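Local coordinates for protein-tyrosine-phosphatase (Shewanella sp., PDB 2Z72) that hydrolyses phosphotyrosine in proteins as a cold-active phosphatase, probably by means of the two zinc ions bound in its calcineurin-like phosphoesterase fold, at residues A[74-79]-A[109-114]; A[145-150]-A[194-199]; A[204-209]-A[282-287]; A[286-291]-A[302-307]. All coordinates share one frame; numbering follows the deposited sequence. Where two conformers were deposited one is given.

Contact 1 (A[74-79]-A[109-114]). With ZN (zinc ion), chain B; ZN (zinc ion), chain C.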
# COMPACT_ATOMS: atom_id res chain seq x y z
N VAL A 74 8.18 -10.46 1.29
CA VAL A 74 7.21 -10.62 0.22
C VAL A 74 6.73 -9.26 -0.21
O VAL A 74 6.51 -8.34 0.60
CB VAL A 74 6.12 -11.54 0.80
CG1 VAL A 74 5.33 -10.90 1.94
CG2 VAL A 74 5.15 -11.93 -0.29
N ALA A 75 6.54 -9.07 -1.52
CA ALA A 75 6.09 -7.80 -2.05
C ALA A 75 4.94 -7.99 -3.03
O ALA A 75 4.90 -8.98 -3.78
CB ALA A 75 7.25 -7.09 -2.75
N LEU A 76 4.05 -7.04 -3.03
CA LEU A 76 2.86 -7.03 -3.88
C LEU A 76 2.32 -5.62 -3.90
O LEU A 76 2.75 -4.76 -3.15
CB LEU A 76 1.80 -8.07 -3.48
CG LEU A 76 1.10 -7.80 -2.12
CD1 LEU A 76 -0.07 -8.77 -1.97
CD2 LEU A 76 1.99 -7.96 -0.92
N SER A 77 1.34 -5.33 -4.76
CA SER A 77 0.96 -3.94 -4.98
C SER A 77 -0.35 -3.83 -5.73
O SER A 77 -0.84 -4.76 -6.33
CB SER A 77 2.02 -3.30 -5.87
OG SER A 77 1.99 -1.89 -5.80
N ASP A 78 -0.92 -2.63 -5.69
CA ASP A 78 -2.02 -2.22 -6.57
C ASP A 78 -3.23 -3.14 -6.43
O ASP A 78 -3.86 -3.57 -7.38
CB ASP A 78 -1.55 -2.14 -8.03
CG ASP A 78 -0.55 -1.01 -8.22
OD1 ASP A 78 -0.92 0.13 -8.55
OD2 ASP A 78 0.66 -1.27 -7.97
N VAL A 79 -3.61 -3.39 -5.16
CA VAL A 79 -4.81 -4.18 -4.91
C VAL A 79 -6.08 -3.47 -5.42
O VAL A 79 -7.00 -4.14 -5.84
CB VAL A 79 -4.86 -4.53 -3.41
CG1 VAL A 79 -6.18 -5.12 -3.00
CG2 VAL A 79 -3.71 -5.44 -3.02
N MET A 109 6.50 -7.85 4.82
CA MET A 109 5.71 -7.64 3.64
C MET A 109 5.86 -6.20 3.18
O MET A 109 5.75 -5.31 4.03
CB MET A 109 4.21 -7.90 3.95
CG MET A 109 3.31 -7.50 2.82
SD MET A 109 1.55 -7.80 3.15
CE MET A 109 1.46 -9.53 3.04
N VAL A 110 6.06 -5.96 1.90
CA VAL A 110 6.05 -4.62 1.35
C VAL A 110 4.86 -4.57 0.38
O VAL A 110 4.87 -5.24 -0.64
CB VAL A 110 7.32 -4.22 0.62
CG1 VAL A 110 7.27 -2.75 0.27
CG2 VAL A 110 8.56 -4.51 1.49
N MET A 111 3.86 -3.79 0.73
CA MET A 111 2.76 -3.52 -0.20
C MET A 111 2.99 -2.13 -0.76
O MET A 111 2.83 -1.14 -0.06
CB MET A 111 1.40 -3.63 0.53
CG MET A 111 0.25 -3.25 -0.42
SD MET A 111 -1.38 -3.68 0.22
CE MET A 111 -1.36 -5.46 0.07
N THR A 112 3.43 -2.07 -2.01
CA THR A 112 3.93 -0.81 -2.59
C THR A 112 2.83 0.09 -3.13
O THR A 112 2.97 0.63 -4.24
CB THR A 112 4.98 -1.09 -3.67
OG1 THR A 112 4.46 -1.92 -4.67
CG2 THR A 112 6.20 -1.85 -3.08
N GLY A 113 1.77 0.30 -2.34
CA GLY A 113 0.77 1.31 -2.67
C GLY A 113 -0.46 0.82 -3.43
O GLY A 113 -0.59 -0.32 -3.85
N ASP A 114 -1.39 1.75 -3.54
CA ASP A 114 -2.61 1.63 -4.36
C ASP A 114 -3.56 0.57 -3.90
O ASP A 114 -4.09 -0.26 -4.64
CB ASP A 114 -2.28 1.50 -5.85
CG ASP A 114 -2.02 2.81 -6.54
OD1 ASP A 114 -1.95 2.75 -7.86
OD2 ASP A 114 -1.86 3.84 -5.88
ZN ZN B . -2.40 1.22 -9.32
ZN ZN C . -0.38 3.75 -9.18
O HOH W 1 -2.20 -2.42 -2.79
O HOH W 2 -2.55 -0.14 -10.94
O HOH W 3 -1.49 2.64 -10.36

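Contact 2 (A[145-150]-A[194-199]). With ZN (zinc ion), chain C.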
# COMPACT_ATOMS: atom_id res chain seq x y z
N LEU A 145 3.35 -0.76 4.54
CA LEU A 145 2.37 -0.27 3.58
C LEU A 145 2.91 1.04 3.06
O LEU A 145 3.03 2.00 3.84
CB LEU A 145 1.03 -0.02 4.22
CG LEU A 145 -0.03 0.61 3.31
CD1 LEU A 145 -0.24 -0.20 2.02
CD2 LEU A 145 -1.31 0.79 4.06
N LEU A 146 3.27 1.10 1.78
CA LEU A 146 3.77 2.31 1.20
C LEU A 146 2.63 3.08 0.55
O LEU A 146 1.66 2.51 0.03
CB LEU A 146 4.86 2.10 0.14
CG LEU A 146 5.99 1.19 0.58
CD1 LEU A 146 7.04 1.10 -0.52
CD2 LEU A 146 6.62 1.66 1.89
N MET A 147 2.75 4.40 0.55
CA MET A 147 1.80 5.26 -0.17
C MET A 147 2.00 5.21 -1.66
O MET A 147 3.10 5.40 -2.17
CB MET A 147 1.98 6.71 0.25
CG MET A 147 1.71 7.01 1.70
SD MET A 147 -0.07 7.07 2.11
CE MET A 147 -0.50 8.68 1.55
N GLY A 148 0.92 4.93 -2.38
CA GLY A 148 0.91 5.03 -3.82
C GLY A 148 0.27 6.27 -4.31
O GLY A 148 -0.19 7.14 -3.53
N ASN A 149 0.17 6.44 -5.64
CA ASN A 149 -0.46 7.64 -6.14
C ASN A 149 -1.94 7.71 -5.77
O ASN A 149 -2.41 8.84 -5.53
CB ASN A 149 -0.26 7.83 -7.67
CG ASN A 149 -0.85 6.78 -8.52
OD1 ASN A 149 -0.66 5.59 -8.29
ND2 ASN A 149 -1.53 7.13 -9.61
N HIS A 150 -2.63 6.57 -5.69
CA HIS A 150 -4.05 6.69 -5.31
C HIS A 150 -4.25 7.00 -3.84
O HIS A 150 -5.23 7.69 -3.51
CB HIS A 150 -4.81 5.45 -5.73
CG HIS A 150 -5.00 5.44 -7.23
ND1 HIS A 150 -6.18 5.83 -7.82
CD2 HIS A 150 -4.12 5.13 -8.20
CE1 HIS A 150 -6.01 5.75 -9.11
NE2 HIS A 150 -4.79 5.32 -9.42
N LYS A 194 2.77 6.48 7.26
CA LYS A 194 3.48 5.57 6.37
C LYS A 194 4.56 6.26 5.54
O LYS A 194 4.56 7.45 5.30
CB LYS A 194 2.45 4.84 5.49
CG LYS A 194 1.48 3.98 6.29
CD LYS A 194 2.13 2.98 7.24
CE LYS A 194 1.18 2.13 8.01
NZ LYS A 194 1.92 1.30 9.00
N ASN A 195 5.52 5.41 5.16
CA ASN A 195 6.57 5.76 4.21
C ASN A 195 6.03 5.65 2.79
O ASN A 195 5.00 5.05 2.50
CB ASN A 195 7.79 4.87 4.40
CG ASN A 195 8.48 5.14 5.72
OD1 ASN A 195 8.79 6.30 6.00
ND2 ASN A 195 8.71 4.13 6.53
N THR A 196 6.85 6.21 1.88
CA THR A 196 6.61 6.18 0.45
C THR A 196 7.69 5.41 -0.28
O THR A 196 7.44 4.71 -1.26
CB THR A 196 6.41 7.61 -0.07
OG1 THR A 196 5.37 8.24 0.70
CG2 THR A 196 5.98 7.68 -1.51
N ILE A 197 8.96 5.52 0.18
CA ILE A 197 10.08 4.83 -0.40
C ILE A 197 10.83 4.13 0.72
O ILE A 197 11.17 4.79 1.72
CB ILE A 197 11.04 5.81 -1.13
CG1 ILE A 197 10.34 6.66 -2.16
CG2 ILE A 197 12.19 5.03 -1.80
CD1 ILE A 197 10.97 8.01 -2.41
N ILE A 198 11.17 2.86 0.57
CA ILE A 198 11.98 2.17 1.58
C ILE A 198 13.06 1.32 0.92
O ILE A 198 13.00 0.99 -0.26
CB ILE A 198 11.13 1.32 2.55
CG1 ILE A 198 10.49 0.10 1.86
CG2 ILE A 198 10.12 2.18 3.26
CD1 ILE A 198 9.87 -0.88 2.82
N LYS A 199 14.05 0.98 1.73
CA LYS A 199 15.15 0.11 1.34
C LYS A 199 15.23 -1.03 2.33
O LYS A 199 15.27 -0.80 3.53
CB LYS A 199 16.46 0.91 1.36
CG LYS A 199 17.68 0.15 0.83
CD LYS A 199 18.95 1.08 0.88
CE LYS A 199 20.23 0.36 0.60
NZ LYS A 199 21.32 1.34 0.84
ZN ZN C . -0.38 3.75 -9.18
O HOH W 4 3.82 0.04 7.38
O HOH W 5 5.34 2.62 5.24
O HOH W 6 5.51 4.46 -3.04
O HOH W 3 -1.49 2.64 -10.36

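Contact 3 (A[204-209]-A[282-287]). With ZN (zinc ion), chain C.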
# COMPACT_ATOMS: atom_id res chain seq x y z
N LEU A 204 15.38 -1.63 -3.24
CA LEU A 204 14.60 -0.39 -3.05
C LEU A 204 13.17 -0.63 -3.50
O LEU A 204 12.97 -1.26 -4.54
CB LEU A 204 15.22 0.74 -3.85
CG LEU A 204 14.90 2.19 -3.42
CD1 LEU A 204 15.57 2.52 -2.10
CD2 LEU A 204 15.38 3.16 -4.50
N TYR A 205 12.20 -0.11 -2.75
CA TYR A 205 10.77 -0.35 -2.99
C TYR A 205 10.06 1.01 -3.02
O TYR A 205 10.19 1.82 -2.11
CB TYR A 205 10.16 -1.13 -1.85
CG TYR A 205 10.71 -2.50 -1.63
CD1 TYR A 205 11.88 -2.70 -0.91
CD2 TYR A 205 10.06 -3.62 -2.14
CE1 TYR A 205 12.41 -3.96 -0.70
CE2 TYR A 205 10.60 -4.88 -1.95
CZ TYR A 205 11.77 -5.07 -1.21
OH TYR A 205 12.26 -6.34 -1.07
N MET A 206 9.21 1.21 -4.03
CA MET A 206 8.31 2.35 -4.09
C MET A 206 7.25 2.05 -5.15
O MET A 206 7.32 1.10 -5.91
CB MET A 206 9.08 3.63 -4.37
CG MET A 206 9.55 3.96 -5.77
SD MET A 206 10.73 2.80 -6.50
CE MET A 206 12.00 2.83 -5.22
N HIS A 207 6.24 2.94 -5.19
CA HIS A 207 5.11 2.64 -6.04
C HIS A 207 5.40 2.73 -7.53
O HIS A 207 5.09 1.79 -8.28
CB HIS A 207 3.96 3.58 -5.65
CG HIS A 207 2.72 3.28 -6.43
ND1 HIS A 207 2.06 2.08 -6.27
CD2 HIS A 207 2.05 3.96 -7.37
CE1 HIS A 207 1.05 2.05 -7.10
NE2 HIS A 207 0.97 3.20 -7.80
N GLY A 208 5.96 3.83 -7.99
CA GLY A 208 6.16 4.12 -9.40
C GLY A 208 7.56 3.82 -9.88
O GLY A 208 7.80 2.95 -10.74
N GLY A 209 8.53 4.54 -9.32
CA GLY A 209 9.94 4.35 -9.67
C GLY A 209 10.68 5.64 -9.42
O GLY A 209 10.13 6.68 -9.22
N ILE A 282 15.23 -2.88 -7.85
CA ILE A 282 14.16 -1.94 -7.51
C ILE A 282 12.83 -2.63 -7.79
O ILE A 282 12.67 -3.21 -8.88
CB ILE A 282 14.26 -0.60 -8.26
CG1 ILE A 282 15.63 0.04 -8.00
CG2 ILE A 282 13.16 0.37 -7.86
CD1 ILE A 282 15.92 1.25 -8.89
N VAL A 283 11.96 -2.63 -6.81
CA VAL A 283 10.65 -3.28 -6.88
C VAL A 283 9.59 -2.18 -6.93
O VAL A 283 9.56 -1.31 -6.03
CB VAL A 283 10.48 -4.15 -5.65
CG1 VAL A 283 9.02 -4.69 -5.56
CG2 VAL A 283 11.41 -5.33 -5.71
N VAL A 284 8.76 -2.23 -7.96
CA VAL A 284 7.76 -1.19 -8.18
C VAL A 284 6.40 -1.79 -8.55
O VAL A 284 6.32 -2.92 -9.09
CB VAL A 284 8.16 -0.23 -9.31
CG1 VAL A 284 9.48 0.43 -8.97
CG2 VAL A 284 8.27 -0.93 -10.66
N GLY A 285 5.38 -1.03 -8.25
CA GLY A 285 4.01 -1.35 -8.68
C GLY A 285 3.60 -0.43 -9.80
O GLY A 285 4.41 -0.21 -10.76
N HIS A 286 2.39 0.13 -9.73
CA HIS A 286 1.82 1.23 -10.47
C HIS A 286 1.49 0.95 -11.92
O HIS A 286 0.44 1.40 -12.38
CB HIS A 286 2.71 2.49 -10.37
CG HIS A 286 2.19 3.74 -10.96
ND1 HIS A 286 1.04 4.38 -10.64
CD2 HIS A 286 2.78 4.54 -11.90
CE1 HIS A 286 0.97 5.47 -11.38
NE2 HIS A 286 2.01 5.62 -12.17
N THR A 287 2.38 0.34 -12.65
CA THR A 287 2.26 0.01 -14.05
C THR A 287 1.93 -1.48 -14.18
O THR A 287 2.79 -2.33 -13.95
CB THR A 287 3.52 0.41 -14.82
OG1 THR A 287 3.85 1.77 -14.56
CG2 THR A 287 3.26 0.25 -16.34
ZN ZN C . -0.38 3.75 -9.18
O HOH W 7 5.57 1.95 -12.27
O HOH W 3 -1.49 2.64 -10.36

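Contact 4 (A[286-291]-A[302-307]). With ZN (zinc ion), chain C.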
# COMPACT_ATOMS: atom_id res chain seq x y z
N HIS A 286 2.39 0.13 -9.73
CA HIS A 286 1.82 1.23 -10.47
C HIS A 286 1.49 0.95 -11.92
O HIS A 286 0.44 1.40 -12.38
CB HIS A 286 2.71 2.49 -10.37
CG HIS A 286 2.19 3.74 -10.96
ND1 HIS A 286 1.04 4.38 -10.64
CD2 HIS A 286 2.78 4.54 -11.90
CE1 HIS A 286 0.97 5.47 -11.38
NE2 HIS A 286 2.01 5.62 -12.17
N THR A 287 2.38 0.34 -12.65
CA THR A 287 2.26 0.01 -14.05
C THR A 287 1.93 -1.48 -14.18
O THR A 287 2.79 -2.33 -13.95
CB THR A 287 3.52 0.41 -14.82
OG1 THR A 287 3.85 1.77 -14.56
CG2 THR A 287 3.26 0.25 -16.34
N SER A 288 0.64 -1.75 -14.52
CA SER A 288 0.12 -3.09 -14.33
C SER A 288 0.67 -4.07 -15.38
O SER A 288 0.66 -3.79 -16.57
CB SER A 288 -1.39 -3.09 -14.41
OG SER A 288 -1.93 -2.09 -13.53
N GLN A 289 1.05 -5.21 -14.89
CA GLN A 289 1.55 -6.34 -15.68
C GLN A 289 0.66 -7.58 -15.56
O GLN A 289 -0.18 -7.66 -14.66
CB GLN A 289 2.97 -6.72 -15.20
CG GLN A 289 3.93 -5.57 -15.19
CD GLN A 289 4.05 -4.85 -16.50
OE1 GLN A 289 3.99 -3.60 -16.59
NE2 GLN A 289 4.22 -5.63 -17.52
N GLU A 290 0.83 -8.53 -16.44
CA GLU A 290 0.02 -9.75 -16.41
C GLU A 290 0.43 -10.70 -15.31
O GLU A 290 -0.28 -11.65 -15.01
CB GLU A 290 0.12 -10.47 -17.77
CG GLU A 290 -0.42 -9.62 -18.91
CD GLU A 290 -0.37 -10.32 -20.26
OE1 GLU A 290 -0.53 -9.67 -21.32
OE2 GLU A 290 -0.19 -11.55 -20.34
N ARG A 291 1.63 -10.46 -14.73
CA ARG A 291 2.24 -11.35 -13.75
C ARG A 291 3.34 -10.58 -13.07
O ARG A 291 3.75 -9.52 -13.56
CB ARG A 291 2.83 -12.65 -14.35
CG ARG A 291 3.82 -12.43 -15.47
CD ARG A 291 4.44 -13.73 -15.98
NE ARG A 291 5.62 -13.37 -16.77
CZ ARG A 291 5.56 -12.95 -18.03
NH1 ARG A 291 4.38 -12.87 -18.69
NH2 ARG A 291 6.71 -12.63 -18.59
N ALA A 302 8.58 -5.89 -11.39
CA ALA A 302 7.25 -5.31 -11.43
C ALA A 302 6.32 -6.17 -10.62
O ALA A 302 6.17 -7.38 -10.86
CB ALA A 302 6.77 -5.26 -12.89
N VAL A 303 5.68 -5.59 -9.60
CA VAL A 303 4.78 -6.33 -8.72
C VAL A 303 3.35 -5.79 -8.74
O VAL A 303 2.57 -6.21 -7.88
CB VAL A 303 5.36 -6.43 -7.29
CG1 VAL A 303 6.70 -7.17 -7.30
CG2 VAL A 303 5.50 -5.08 -6.60
N ASP A 304 3.01 -4.98 -9.71
CA ASP A 304 1.59 -4.77 -10.02
C ASP A 304 1.23 -5.89 -10.98
O ASP A 304 1.61 -5.82 -12.16
CB ASP A 304 1.31 -3.40 -10.55
CG ASP A 304 -0.16 -3.17 -10.90
OD1 ASP A 304 -0.48 -2.01 -11.20
OD2 ASP A 304 -0.94 -4.16 -10.86
N SER A 305 0.56 -6.90 -10.49
CA SER A 305 0.15 -8.06 -11.25
C SER A 305 -1.28 -8.04 -11.69
O SER A 305 -1.90 -9.08 -11.92
CB SER A 305 0.43 -9.27 -10.37
OG SER A 305 -0.40 -9.10 -9.28
N SER A 306 -1.84 -6.84 -11.76
CA SER A 306 -3.22 -6.64 -12.22
C SER A 306 -4.27 -7.23 -11.29
O SER A 306 -5.35 -7.61 -11.76
CB SER A 306 -3.40 -7.12 -13.66
OG SER A 306 -2.57 -6.32 -14.54
N ILE A 307 -4.00 -7.23 -9.99
CA ILE A 307 -5.04 -7.53 -9.02
C ILE A 307 -6.27 -6.65 -9.30
O ILE A 307 -7.41 -7.08 -9.03
CB ILE A 307 -4.50 -7.38 -7.58
CG1 ILE A 307 -3.49 -8.44 -7.29
CG2 ILE A 307 -5.67 -7.39 -6.57
CD1 ILE A 307 -2.70 -8.20 -5.99
ZN ZN C . -0.38 3.75 -9.18
O HOH W 3 -1.49 2.64 -10.36
O HOH W 8 4.45 -3.17 -11.73
O HOH W 9 -1.05 -12.01 -12.25

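Contact 1 (A[74-79]-A[109-114])
Asp78 and Asp114 lie side by side, pointing the same way from the C-terminal ends of two parallel strands, their carboxylate planes turned 83° against each other. The strands, 72-76 and 108-111, belong to a beta-alpha-beta unit with helix 83-92, and the loops after them carry the two aspartate ligands of the two-metal site of calcineurin-like phosphoesterases. OD1 of Asp78 binds one zinc at 2.0 Å. Asp114 OD1 bridges both ions, so a carboxylate is the natural choice at each place: its negative oxygen suits the cations. The second oxygen, Asp114 OD2, accepts the backbone N-H of His150, which helps fix the bridging carboxylate.

Behind the metals the pairing is regular, with Val110 N bonded to Val74 O and Leu76 N to Val110 O. On the face carrying Leu76, unbranched methionines thread between neighbours: Met111 extends with CG anti to its backbone N (chi1 176°), then bends at SD so that CE lies 4.0 Å from Leu76 CG and 3.9 Å from Val79 CG2. The Met111 and Val79 side chains cross at about a right angle. At the turn, Thr112 OG1 donates to Ser77 OG at 2.7 Å. Ser77 OG in turn donates to Asp78 OD2 at 2.6 Å, meeting that oxygen from above the carboxylate plane, 42° out of it.

Contact 2 (A[145-150]-A[194-199])
Leu146 turns its side chain against the backbone and side chains of 194-199. Its CB rests 3.8 Å from Asn195 O, near Thr196 O as well. With CG anti to the carbonyl carbon (chi1 -50°), the two methyls part: CD1 lies against Thr196 O at 3.7 Å, while CD2 meets the branch methyl CG2 of Ile198 at 3.8 Å, the two side chains crossing obliquely. Tyr205 and Val110 add further apolar neighbours, and a leucine, with its forked end, can serve several surfaces in this buried setting.

The backbone bond that ties the segments runs from Met147 N to Asn195 O at 3.0 Å. Residues 145-150 lead from the strand 142-145 into helix 149-156 of the metallophosphoesterase fold, with Gly148 at the N-cap position, and Asn149 in the first turn gives OD1 to a zinc at 2.1 Å. Here the lead-in to this ligand packs on the residues that run into strand 197-200.

Water fills the polar seam. One molecule donates to Met147 O and to Thr196 O; another accepts from Asn195 N and donates to Leu145 O. Lys194 lays its CB, CG and CD along Leu145 O, CB at 3.3 Å. Its long chain suits this course, for NZ reaches a salt bridge with Asp133 and also donates to a water that accepts from Leu145 N at 3.0 Å.

Contact 3 (A[204-209]-A[282-287])
This is a buried pairing of two parallel strands, Leu204 to Met206 beside Ile282 to Val284, in the mixed sheet of the metallophosphoesterase fold; the loops that follow them deliver two histidines to one zinc. Val283 N bonds Leu204 O at 2.8 Å, and Met206 N bonds Val283 O.

On the face carrying Tyr205, its ring lies alongside Val283, CD2 being 3.6 Å from Val283 CB; Ala75 of the other sheet touches both residues, and Ile198 of the adjoining strand also packs on the tyrosine. A broad ring and a beta-branched neighbour suit such a space between sheets. Replacing Tyr205 by an alanine would probably open a gap beside Val283, with Ile198 and Ala75 each losing one of their apolar neighbours. On the face carrying Met206, the chain curls at both CG and SD; in the conformer given, SD lies 3.6 Å from Val284 CG1.

Beyond the strands, Gly209 takes backbone angles at which a CB would strike the preceding carbonyl. The rings of His207 and His286 stand at 63°. Imidazole suits both places because one nitrogen can bind metal while the other stays available: His207 ND1 bonds Thr112 O. His286 CB sits over one face of the His207 ring, and zinc is held by His207 NE2 at 2.0 Å and His286 ND1 at 2.1 Å.

Contact 4 (A[286-291]-A[302-307])
Ser288 OG donates to Asp304 OD1 at 2.7 Å, coming from above the carboxylate plane, 46° out of it. The aspartate reaches across because CG stands anti to its backbone N (chi1 179°). Its other oxygen, OD2, accepts from Ser306 N at 3.0 Å, an Asx turn that holds the carboxylate in its own loop. Beside it, Gln289 N bonds Asp304 O at 2.9 Å, and Ser306 OG donates to Gln289 O at 2.7 Å from above the carbonyl plane. Serine suits both places: short, and able to donate where a backbone or acid oxygen waits.

These loops follow strands 281-284 and 300-302 at the rim of the metallophosphoesterase active site, and His286 at the start of the first is a zinc ligand. A leucine in place of Asp304 would probably leave Ser288 OG and Ser306 N without their acceptor, so that the loops are joined here by fewer bonds.

Farther out, Ser288 OG is also hydrogen-bonded to Lys308 NZ, and Asp304 OD1 lies close to Asp78 OD2, the second oxygen of a zinc ligand. Gln289 packs its CG on Ala302 CB at 3.7 Å, a small methyl that lets the chains come close. A water accepts from Asp304 N at 3.1 Å and lies beside Thr287 O.

How the contacts relate
Contacts 1, 2 and 3 are buried, whereas contact 4 is only partly so and reaches solvent at Glu290 and Arg291. Contacts 1 and 3 are parallel strand pairs from the two different sheets, with apolar faces behind and metal ligands ahead. Contact 2 touches both: Leu146 N bonds Met111 O of contact 1, and Tyr205 N of contact 3 bonds Ile198 O. It relies on waters and one direct backbone bond; contact 4, without strand pairing, relies on hydroxyl and carboxylate bonds. Contacts 3 and 4 share His286 and Thr287. All four meet at one zinc, to which Asp114, Asn149, His207 and His286 contribute.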